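Local coordinates for protein alcohol dehydrogenase (Aeropyrum pernix, PDB 1H2B) that probably oxidises alcohols to aldehydes or ketones with NAD+ as a zinc-containing dehydrogenase of a hyperthermophilic archaeon, at residues Phe42-Arg47 against Gly83-Val88; Ala202-Lys207 against Glu228-Asp233. One frame throughout, in Å; residues are numbered along the deposited sequence.

Contact 1: Phe42-Arg47 against Gly83-Val88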
loop_
_atom_site.group_PDB
_atom_site.type_symbol
_atom_site.label_atom_id
_atom_site.label_comp_id
_atom_site.label_asym_id
_atom_site.label_seq_id
_atom_site.Cartn_x
_atom_site.Cartn_y
_atom_site.Cartn_z
ATOM N N PHE B 42 -26.950 -22.679 8.392
ATOM C CA PHE B 42 -26.758 -22.815 9.824
ATOM C C PHE B 42 -26.400 -24.234 10.157
ATOM O O PHE B 42 -27.239 -25.026 10.610
ATOM C CB PHE B 42 -28.012 -22.332 10.566
ATOM C CG PHE B 42 -28.283 -20.887 10.325
ATOM C CD1 PHE B 42 -29.281 -20.506 9.430
ATOM C CD2 PHE B 42 -27.519 -19.914 10.968
ATOM C CE1 PHE B 42 -29.503 -19.120 9.183
ATOM C CE2 PHE B 42 -27.721 -18.557 10.723
ATOM C CZ PHE B 42 -28.730 -18.167 9.819
ATOM N N ASP B 43 -25.135 -24.568 9.926
ATOM C CA ASP B 43 -24.721 -25.957 10.026
ATOM C C ASP B 43 -23.914 -26.224 11.319
ATOM O O ASP B 43 -23.320 -27.289 11.489
ATOM C CB ASP B 43 -23.942 -26.364 8.781
ATOM C CG ASP B 43 -22.744 -25.474 8.515
ATOM O OD1 ASP B 43 -22.401 -24.640 9.396
ATOM O OD2 ASP B 43 -22.117 -25.530 7.440
ATOM N N VAL B 44 -23.951 -25.276 12.262
ATOM C CA VAL B 44 -23.330 -25.476 13.570
ATOM C C VAL B 44 -24.224 -24.924 14.660
ATOM O O VAL B 44 -24.759 -23.847 14.510
ATOM C CB VAL B 44 -21.949 -24.738 13.709
ATOM C CG1 VAL B 44 -21.416 -24.820 15.134
ATOM C CG2 VAL B 44 -20.943 -25.314 12.721
ATOM N N ILE B 45 -24.422 -25.698 15.720
ATOM C CA ILE B 45 -25.023 -25.136 16.941
ATOM C C ILE B 45 -23.991 -25.145 18.070
ATOM O O ILE B 45 -23.307 -26.144 18.320
ATOM C CB ILE B 45 -26.319 -25.892 17.351
ATOM C CG1 ILE B 45 -27.384 -25.666 16.286
ATOM C CG2 ILE B 45 -26.810 -25.387 18.746
ATOM C CD1 ILE B 45 -28.574 -26.627 16.398
ATOM N N VAL B 46 -23.889 -24.006 18.767
ATOM C CA VAL B 46 -22.957 -23.830 19.863
ATOM C C VAL B 46 -23.713 -23.705 21.163
ATOM O O VAL B 46 -24.750 -23.041 21.211
ATOM C CB VAL B 46 -22.116 -22.529 19.622
ATOM C CG1 VAL B 46 -21.269 -22.183 20.810
ATOM C CG2 VAL B 46 -21.267 -22.702 18.364
ATOM N N ARG B 47 -23.205 -24.379 22.182
ATOM C CA ARG B 47 -23.558 -24.130 23.586
ATOM C C ARG B 47 -22.753 -22.928 24.063
ATOM O O ARG B 47 -21.504 -22.982 24.174
ATOM C CB ARG B 47 -23.301 -25.392 24.427
ATOM C CG ARG B 47 -23.534 -25.188 25.905
ATOM C CD ARG B 47 -23.353 -26.477 26.737
ATOM N NE ARG B 47 -22.049 -27.141 26.593
ATOM C CZ ARG B 47 -21.011 -26.973 27.415
ATOM N NH1 ARG B 47 -21.091 -26.097 28.422
ATOM N NH2 ARG B 47 -19.880 -27.668 27.215
ATOM N N GLY B 83 -18.099 -20.385 22.990
ATOM C CA GLY B 83 -18.835 -21.499 23.537
ATOM C C GLY B 83 -18.178 -22.806 23.125
ATOM O O GLY B 83 -16.997 -22.856 22.815
ATOM N N TYR B 84 -18.996 -23.848 23.183
ATOM C CA TYR B 84 -18.532 -25.188 22.844
ATOM C C TYR B 84 -19.452 -25.727 21.768
ATOM O O TYR B 84 -20.676 -25.522 21.808
ATOM C CB TYR B 84 -18.619 -26.097 24.073
ATOM C CG TYR B 84 -17.798 -25.636 25.233
ATOM C CD1 TYR B 84 -18.357 -24.840 26.239
ATOM C CD2 TYR B 84 -16.460 -25.958 25.302
ATOM C CE1 TYR B 84 -17.586 -24.397 27.327
ATOM C CE2 TYR B 84 -15.676 -25.532 26.373
ATOM C CZ TYR B 84 -16.256 -24.754 27.374
ATOM O OH TYR B 84 -15.510 -24.343 28.438
ATOM N N ILE B 85 -18.883 -26.401 20.779
ATOM C CA ILE B 85 -19.735 -27.002 19.755
ATOM C C ILE B 85 -20.749 -27.889 20.479
ATOM O O ILE B 85 -20.368 -28.640 21.397
ATOM C CB ILE B 85 -18.903 -27.836 18.752
ATOM C CG1 ILE B 85 -17.928 -26.942 17.937
ATOM C CG2 ILE B 85 -19.813 -28.642 17.815
ATOM C CD1 ILE B 85 -18.562 -25.984 16.946
ATOM N N GLU B 86 -22.003 -27.820 20.017
ATOM C CA GLU B 86 -23.022 -28.761 20.507
ATOM C C GLU B 86 -23.231 -29.842 19.446
ATOM O O GLU B 86 -23.127 -31.056 19.759
ATOM C CB GLU B 86 -24.312 -28.042 20.885
ATOM C CG GLU B 86 -25.388 -29.086 21.236
ATOM C CD GLU B 86 -25.086 -29.842 22.517
ATOM O OE1 GLU B 86 -24.386 -29.329 23.437
ATOM O OE2 GLU B 86 -25.574 -30.997 22.601
ATOM N N GLU B 87 -23.559 -29.436 18.220
ATOM C CA GLU B 87 -23.662 -30.371 17.098
ATOM C C GLU B 87 -23.409 -29.682 15.792
ATOM O O GLU B 87 -23.404 -28.445 15.716
ATOM C CB GLU B 87 -25.061 -31.008 17.082
ATOM C CG GLU B 87 -26.186 -30.007 16.829
ATOM C CD GLU B 87 -27.527 -30.704 16.766
ATOM O OE1 GLU B 87 -28.428 -30.289 17.491
ATOM O OE2 GLU B 87 -27.665 -31.652 15.966
ATOM N N VAL B 88 -23.193 -30.484 14.753
ATOM C CA VAL B 88 -22.938 -29.961 13.419
ATOM C C VAL B 88 -23.679 -30.768 12.373
ATOM O O VAL B 88 -24.003 -31.985 12.583
ATOM C CB VAL B 88 -21.415 -29.927 13.062
ATOM C CG1 VAL B 88 -20.588 -29.120 14.111
ATOM C CG2 VAL B 88 -20.846 -31.348 12.920
HETATM O O HOH W 1 -21.724 -28.665 23.980
#
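Y84 lays CD1 over one face of the R47 guanidinium, 3.2 Å above its plane and toward its rim, the two planes only 10° apart; R47 NH2 comes 3.4 Å from Y84 CD1. R47 reaches it by leaving its backbone with CG trans to N (chi1 175°) and then bending at chi3 (56°). Its NE, at the edge of the group, donates to a water in the guanidinium plane, 3.0 Å from NE, which in turn donates to I85 O and E86 OE1. E86 OE1 stays 4.5 Å from R47 NE, beyond a salt bridge, and the water spans the gap. E87 lies alongside I45, pointing the same way, its OE1 hydrogen-bonded to Y35 OH. On the face opposite I45 and E87, V44 CG2 lies beside V88 CG1, and V44 CG1 meets I85 CD1 at 3.6 Å, these two side chains crossing at about a right angle.

The antiparallel ladder beneath is broken by a classic bulge, in which E86 and E87 both face I45: I45 O accepts E86 N at 2.7 Å and, weakly, E87 N. R47 and Y84 exchange a pair of bonds beyond it. The bulge turns E86 toward the first strand, where its carboxylate is linked to R47 by water and paired through OE2 with K97; the opposite charges probably favour this.

Contact 2: Ala202-Lys207 against Glu228-Asp233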
loop_
_atom_site.group_PDB
_atom_site.type_symbol
_atom_site.label_atom_id
_atom_site.label_comp_id
_atom_site.label_asym_id
_atom_site.label_seq_id
_atom_site.Cartn_x
_atom_site.Cartn_y
_atom_site.Cartn_z
ATOM N N ALA B 202 -8.245 -1.424 22.170
ATOM C CA ALA B 202 -7.469 -0.641 21.201
ATOM C C ALA B 202 -6.206 -0.033 21.828
ATOM O O ALA B 202 -5.176 0.017 21.169
ATOM C CB ALA B 202 -8.335 0.446 20.559
ATOM N N VAL B 203 -6.276 0.394 23.093
ATOM C CA VAL B 203 -5.062 0.932 23.745
ATOM C C VAL B 203 -3.954 -0.109 23.703
ATOM O O VAL B 203 -2.822 0.206 23.311
ATOM C CB VAL B 203 -5.323 1.339 25.233
ATOM C CG1 VAL B 203 -3.968 1.657 25.982
ATOM C CG2 VAL B 203 -6.272 2.533 25.311
ATOM N N GLN B 204 -4.276 -1.345 24.092
ATOM C CA GLN B 204 -3.293 -2.421 24.077
ATOM C C GLN B 204 -2.786 -2.706 22.671
ATOM O O GLN B 204 -1.600 -2.894 22.443
ATOM C CB GLN B 204 -3.892 -3.715 24.635
ATOM C CG GLN B 204 -4.382 -3.591 26.056
ATOM C CD GLN B 204 -5.098 -4.846 26.490
ATOM O OE1 GLN B 204 -4.470 -5.928 26.578
ATOM N NE2 GLN B 204 -6.411 -4.749 26.696
ATOM N N LEU B 205 -3.693 -2.745 21.714
ATOM C CA LEU B 205 -3.276 -3.044 20.367
ATOM C C LEU B 205 -2.403 -1.963 19.741
ATOM O O LEU B 205 -1.520 -2.299 18.988
ATOM C CB LEU B 205 -4.514 -3.304 19.488
ATOM C CG LEU B 205 -5.305 -4.547 19.874
ATOM C CD1 LEU B 205 -6.571 -4.629 19.014
ATOM C CD2 LEU B 205 -4.474 -5.793 19.616
ATOM N N LEU B 206 -2.676 -0.694 20.038
ATOM C CA LEU B 206 -1.844 0.403 19.531
ATOM C C LEU B 206 -0.404 0.224 20.056
ATOM O O LEU B 206 0.555 0.481 19.327
ATOM C CB LEU B 206 -2.420 1.762 19.880
ATOM C CG LEU B 206 -3.711 2.182 19.120
ATOM C CD1 LEU B 206 -4.434 3.317 19.838
ATOM C CD2 LEU B 206 -3.255 2.574 17.671
ATOM N N LYS B 207 -0.259 -0.256 21.288
ATOM C CA LYS B 207 1.107 -0.489 21.794
ATOM C C LYS B 207 1.846 -1.686 21.190
ATOM O O LYS B 207 3.088 -1.685 21.116
ATOM C CB LYS B 207 1.068 -0.633 23.326
ATOM C CG LYS B 207 0.605 0.618 24.070
ATOM C CD LYS B 207 1.504 1.836 23.849
ATOM C CE LYS B 207 2.916 1.580 24.360
ATOM N NZ LYS B 207 3.698 2.841 24.416
ATOM N N GLU B 228 -3.990 4.058 31.560
ATOM C CA GLU B 228 -2.619 4.100 32.108
ATOM C C GLU B 228 -2.008 2.703 32.359
ATOM O O GLU B 228 -0.865 2.435 31.945
ATOM C CB GLU B 228 -2.616 4.928 33.395
ATOM C CG GLU B 228 -2.800 6.424 33.167
ATOM C CD GLU B 228 -2.766 7.253 34.445
ATOM O OE1 GLU B 228 -3.222 6.781 35.505
ATOM O OE2 GLU B 228 -2.299 8.401 34.376
ATOM N N ARG B 229 -2.758 1.821 33.006
ATOM C CA ARG B 229 -2.256 0.463 33.253
ATOM C C ARG B 229 -2.032 -0.313 31.976
ATOM O O ARG B 229 -1.188 -1.219 31.932
ATOM C CB ARG B 229 -3.183 -0.346 34.163
ATOM C CG ARG B 229 -3.527 0.294 35.468
ATOM C CD ARG B 229 -4.225 -0.667 36.417
ATOM N NE ARG B 229 -5.596 -1.022 36.022
ATOM C CZ ARG B 229 -6.668 -0.275 36.305
ATOM N NH1 ARG B 229 -6.526 0.872 36.956
ATOM N NH2 ARG B 229 -7.894 -0.695 35.957
ATOM N N LEU B 230 -2.789 0.026 30.928
ATOM C CA LEU B 230 -2.689 -0.704 29.673
ATOM C C LEU B 230 -1.664 -0.105 28.734
ATOM O O LEU B 230 -1.463 -0.611 27.625
ATOM C CB LEU B 230 -4.073 -0.791 29.003
ATOM C CG LEU B 230 -5.109 -1.596 29.779
ATOM C CD1 LEU B 230 -6.464 -1.506 29.104
ATOM C CD2 LEU B 230 -4.682 -3.075 29.941
ATOM N N GLY B 231 -1.017 0.961 29.166
ATOM C CA GLY B 231 0.140 1.448 28.444
ATOM C C GLY B 231 0.003 2.782 27.740
ATOM O O GLY B 231 0.908 3.145 26.983
ATOM N N ALA B 232 -1.105 3.500 27.929
ATOM C CA ALA B 232 -1.213 4.808 27.290
ATOM C C ALA B 232 -0.078 5.696 27.778
ATOM O O ALA B 232 0.248 5.696 28.990
ATOM C CB ALA B 232 -2.578 5.504 27.600
ATOM N N ASP B 233 0.497 6.478 26.869
ATOM C CA ASP B 233 1.576 7.383 27.216
ATOM C C ASP B 233 1.062 8.610 27.954
ATOM O O ASP B 233 1.761 9.189 28.805
ATOM C CB ASP B 233 2.355 7.762 25.960
ATOM C CG ASP B 233 3.005 6.566 25.355
ATOM O OD1 ASP B 233 2.557 6.035 24.314
ATOM O OD2 ASP B 233 3.959 6.003 25.963
HETATM O O HOH W 2 4.411 4.713 22.915
HETATM O O HOH W 3 3.600 3.346 27.047
#
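V203, Q204 and K207, on one side of helix 197-209, meet the chain just where helix 221-229 ends and turns back toward the sheet. The nearest CA atoms are those of Q204 and L230, 5.9 Å apart. No backbone hydrogen bond joins the segments; G231 closes the second helix in a Schellman motif, with a positive phi of 112° and its N bonded to E228 O. A side chain at G231 would be jammed against the preceding carbonyl and would also crowd K207 CG.

V203 directs CG1 at the turn, 3.9 Å from L230 CB, the two side chains crossing at about a right angle; the same methyl also faces A232 CB. L230 spreads its methyls over the chain of Q204, L230 CD2 lying 3.9 Å from Q204 CD and L230 CD1 near the amide nitrogen. Extended beyond CG, Q204 runs out past L230 and brings NE2 to R328 O. An alanine in place of Q204 would probably leave the L230 methyls without their cover and R328 O without this donor.

K207 curls its chain at chi2 and chi3 (-61° and -62°), so that K207 CD passes 3.4 Å from G231 O and NZ arrives beside the D233 carboxylate. The direct salt bridge, K207 NZ to D233 OD1, is weak at 3.4 Å; a water accepting from NZ and donating to G231 O and D233 OD2 supplements it. D233 OD1 also accepts from V214 N, which ties the carboxylate to strand 213-218. Two helices on one side of a parallel sheet, joined through the strand between them, are characteristic of the Rossmann fold that binds NAD in this family.

Overall arrangement
After strands 17-21 and 29-32 the chain enters strand 44-52, passes through helices 55-61 and 66-69 and the short strand 75-76, and returns as strand 81-88, where contact 1 closes a loop of 35 residues within the GroES-like domain. Contact 2 comes later, in series: helix 197-209 leads through strand 213-218 into helix 221-229, whose end closes a shorter loop of 20 residues in the nucleotide-binding domain. The two loops neither nest nor cross. The centres of contacts 1 and 2 lie about 35 Å apart, on opposite sides of the chain's centre. Contact 1 joins neighbouring strands of a mixed sheet, whereas contact 2 joins a helix to the end of the next one, flanking the parallel sheet.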